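Local coordinates for protein hypoxanthine-guanine phosphoribosyltransferase (Leishmania tarentolae, PDB 1PZM) that probably transfers the phosphoribosyl group of phosphoribosyl pyrophosphate onto hypoxanthine or guanine, giving IMP or GMP in purine salvage, at residues E31-W34 with A35-K39; T72-L75 with A76-L79. All blocks are in the same frame, centred on the assembly; numbering follows the deposited sequence.

Two neighbouring helices of the phosphoribosyltransferase domain illustrate contacts within single helices whose side chains also meet one another. Interaction 1 comes first along the chain, on helix 30-48; interaction 2 follows on helix 69-81, between parallel strands 59-64 and 86-91. Their centres lie about 11 Å apart, and the two meet directly. Trp34 NE1 approaches Asp74 OD2 to 2.8 Å, a probable hydrogen bond, while Phe78 packs against Thr37 and Ala38, its CD1 standing 3.5 Å from Thr37 CG2. Both polar and apolar contacts therefore hold the two helices together, and both segment pairs come into contact with the second subunit.

Interaction 1: E31-W34 with A35-K39; sequences EQVW and AATAK
The flat carbonyl group of Val33 receives two donors from a single residue, Thr37, one turn further along the helix. The hydroxyl stands above the carbonyl plane, 43° out of it and away from a lone-pair direction, with Thr37 OG1 2.7 Å from Val33 O. The amide joins it, with Thr37 N 2.9 Å from the same Val33 O. Such a return of a threonine hydroxyl to the carbonyl four residues earlier is a common way for a buried hydroxyl to be satisfied inside a helix. With the first torsion of Thr37 at -63°, OG1 sits beside the backbone N, anti to the carbonyl carbon, and reaches back to Val33 O, while CG2 takes the position anti to that nitrogen. Val33 and Thr37 lie side by side and point the same way, with Val33 CG1 4.0 Å from Thr37 OG1.

Around this doubly gripped oxygen run ordinary i to i+4 bonds: Ala35 N to Glu31 O, Ala36 N to Gln32 O, and Ala38 N to Trp34 O, the last at 2.9 Å. The indole of Trp34 packs against Tyr182 and against Arg77 of the second subunit, and its NE1 forms a hydrogen bond with Asp74 OD2; near the start of the helix, Gln32 OE1 accepts one from the backbone N of Thr29.

Thr37 also touches Phe71 and Leu75, and, with Ala38, Phe78, so the turn is partly buried against helix 69-81, which follows strand 59-64 of the parallel sheet, while Val33 joins Trp34 in resting on the loop that carries Tyr182.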
# COMPACT_ATOMS: atom_id res chain seq x y z
N GLU A 31 -4.49 17.02 0.51
CA GLU A 31 -5.40 17.48 1.57
C GLU A 31 -6.87 17.24 1.16
O GLU A 31 -7.71 16.83 1.98
CB GLU A 31 -5.18 19.01 1.82
CG GLU A 31 -3.81 19.26 2.50
CD GLU A 31 -2.56 18.74 1.71
OE1 GLU A 31 -2.48 18.97 0.47
OE2 GLU A 31 -1.62 18.18 2.37
N GLN A 32 -7.19 17.57 -0.10
CA GLN A 32 -8.57 17.44 -0.60
C GLN A 32 -8.94 15.94 -0.68
O GLN A 32 -10.10 15.55 -0.45
CB GLN A 32 -8.72 18.15 -1.98
CG GLN A 32 -8.68 19.70 -1.92
CD GLN A 32 -8.27 20.33 -3.26
OE1 GLN A 32 -7.97 19.60 -4.22
NE2 GLN A 32 -8.24 21.66 -3.32
N VAL A 33 -7.97 15.10 -1.08
CA VAL A 33 -8.22 13.63 -1.17
C VAL A 33 -8.49 13.12 0.26
O VAL A 33 -9.47 12.40 0.54
CB VAL A 33 -6.98 12.87 -1.73
CG1 VAL A 33 -7.12 11.35 -1.58
CG2 VAL A 33 -6.71 13.22 -3.23
N TRP A 34 -7.65 13.56 1.20
CA TRP A 34 -7.89 13.18 2.57
C TRP A 34 -9.22 13.64 3.18
O TRP A 34 -9.89 12.83 3.81
CB TRP A 34 -6.75 13.67 3.45
CG TRP A 34 -5.44 12.90 3.22
CD1 TRP A 34 -5.25 11.63 2.65
CD2 TRP A 34 -4.17 13.32 3.71
NE1 TRP A 34 -3.89 11.29 2.70
CE2 TRP A 34 -3.22 12.31 3.36
CE3 TRP A 34 -3.71 14.49 4.36
CZ2 TRP A 34 -1.84 12.44 3.68
CZ3 TRP A 34 -2.32 14.61 4.68
CH2 TRP A 34 -1.42 13.59 4.30
N ALA A 35 -9.59 14.90 2.97
CA ALA A 35 -10.89 15.36 3.42
C ALA A 35 -12.07 14.57 2.80
O ALA A 35 -13.00 14.22 3.54
CB ALA A 35 -11.08 16.90 3.19
N ALA A 36 -12.04 14.26 1.50
CA ALA A 36 -13.16 13.51 0.88
C ALA A 36 -13.16 12.03 1.41
O ALA A 36 -14.21 11.41 1.63
CB ALA A 36 -13.05 13.53 -0.71
N THR A 37 -11.98 11.48 1.63
CA THR A 37 -11.88 10.11 2.06
C THR A 37 -12.35 9.96 3.50
O THR A 37 -13.00 8.96 3.82
CB THR A 37 -10.44 9.65 1.98
OG1 THR A 37 -10.03 9.71 0.61
CG2 THR A 37 -10.37 8.17 2.34
N ALA A 38 -11.99 10.91 4.37
CA ALA A 38 -12.52 10.95 5.76
C ALA A 38 -14.05 10.96 5.84
O ALA A 38 -14.65 10.25 6.67
CB ALA A 38 -11.92 12.18 6.54
N LYS A 39 -14.68 11.79 4.99
CA LYS A 39 -16.15 11.88 4.91
C LYS A 39 -16.72 10.56 4.41
O LYS A 39 -17.71 10.06 4.95
CB LYS A 39 -16.62 13.04 4.00
CG LYS A 39 -16.34 14.45 4.68
CD LYS A 39 -16.90 15.57 3.78
CE LYS A 39 -17.12 16.84 4.60
NZ LYS A 39 -17.90 17.90 3.91

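Interaction 2: T72-L75 with A76-L79; sequences TADL and ARFL
Within the beta-alpha-beta unit formed by strand 59-64, helix 69-81 and strand 86-91, Arg77 folds back over the preceding turn to reach Ala73 and Asp74. Its chain bends at the third torsion, -78°, which turns the guanidinium toward the start of the helix. Arg77 NE donates to Ala73 O at 2.9 Å, coming from above the carbonyl plane, 51° out of it. Arg77 NH2 lies 2.8 Å from Asp74 OD1, a salt bridge whose hydrogen bond is weak because the N-H points poorly at the oxygen; the two flat groups are turned 45° against each other. Both acceptors lie at the guanidinium's edge, Ala73 O somewhat tilted from its plane.

This charged face of the crossover helix meets the second subunit. There Arg77 NH1 forms a salt bridge with Asp74 OD2 of the other chain, and the partner subunit returns the same bond, so each aspartate serves two arginines; Asp74 OD2 also hydrogen-bonds Tyr182 OH of its own chain.

Phe78 N binds Asp74 O at 3.0 Å, and Phe78 CD1 comes within 3.2 Å of Asp74 O, while Leu75 CA lies at the ring's edge. On another side of the helix, Leu75 CG touches Leu79 CD1 at 4.0 Å, and Leu79 goes on to pack against Leu59 and Leu61 of strand 59-64.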
# COMPACT_ATOMS: atom_id res chain seq x y z
N THR A 72 -5.70 2.67 -0.44
CA THR A 72 -6.00 1.65 0.54
C THR A 72 -5.32 1.97 1.93
O THR A 72 -5.93 1.85 3.00
CB THR A 72 -5.52 0.23 0.05
OG1 THR A 72 -6.21 -0.17 -1.16
CG2 THR A 72 -5.96 -0.78 1.05
N ALA A 73 -4.03 2.31 1.91
CA ALA A 73 -3.30 2.63 3.14
C ALA A 73 -3.97 3.75 3.89
O ALA A 73 -4.03 3.73 5.12
CB ALA A 73 -1.88 3.04 2.81
N ASP A 74 -4.42 4.77 3.15
CA ASP A 74 -4.99 5.97 3.79
C ASP A 74 -6.48 5.70 4.20
O ASP A 74 -6.89 6.00 5.29
CB ASP A 74 -4.94 7.14 2.79
CG ASP A 74 -3.52 7.70 2.59
OD1 ASP A 74 -2.53 7.15 3.21
OD2 ASP A 74 -3.31 8.70 1.83
N LEU A 75 -7.25 5.09 3.31
CA LEU A 75 -8.65 4.74 3.65
C LEU A 75 -8.68 3.82 4.86
O LEU A 75 -9.55 4.00 5.71
CB LEU A 75 -9.36 4.07 2.48
CG LEU A 75 -10.76 3.48 2.72
CD1 LEU A 75 -11.91 4.53 3.06
CD2 LEU A 75 -11.19 2.57 1.46
N ALA A 76 -7.78 2.81 4.91
CA ALA A 76 -7.71 1.96 6.11
C ALA A 76 -7.62 2.77 7.41
O ALA A 76 -8.32 2.48 8.36
CB ALA A 76 -6.54 0.89 6.06
N ARG A 77 -6.74 3.77 7.43
CA ARG A 77 -6.57 4.63 8.61
C ARG A 77 -7.76 5.57 8.94
O ARG A 77 -8.11 5.74 10.08
CB ARG A 77 -5.25 5.38 8.54
CG ARG A 77 -4.02 4.44 8.66
CD ARG A 77 -2.73 5.13 8.39
NE ARG A 77 -2.46 5.34 6.96
CZ ARG A 77 -1.25 5.79 6.57
NH1 ARG A 77 -0.25 6.00 7.52
NH2 ARG A 77 -0.99 6.00 5.29
N PHE A 78 -8.39 6.14 7.94
CA PHE A 78 -9.67 6.83 8.15
C PHE A 78 -10.80 5.94 8.71
O PHE A 78 -11.60 6.37 9.56
CB PHE A 78 -10.13 7.55 6.84
CG PHE A 78 -9.26 8.72 6.48
CD1 PHE A 78 -8.56 8.75 5.28
CD2 PHE A 78 -9.08 9.77 7.42
CE1 PHE A 78 -7.69 9.83 4.99
CE2 PHE A 78 -8.21 10.84 7.17
CZ PHE A 78 -7.50 10.87 5.92
N LEU A 79 -10.85 4.70 8.24
CA LEU A 79 -11.79 3.72 8.80
C LEU A 79 -11.46 3.38 10.29
O LEU A 79 -12.37 3.30 11.15
CB LEU A 79 -11.84 2.47 7.90
CG LEU A 79 -12.61 2.58 6.59
CD1 LEU A 79 -12.37 1.29 5.70
CD2 LEU A 79 -14.11 2.85 6.78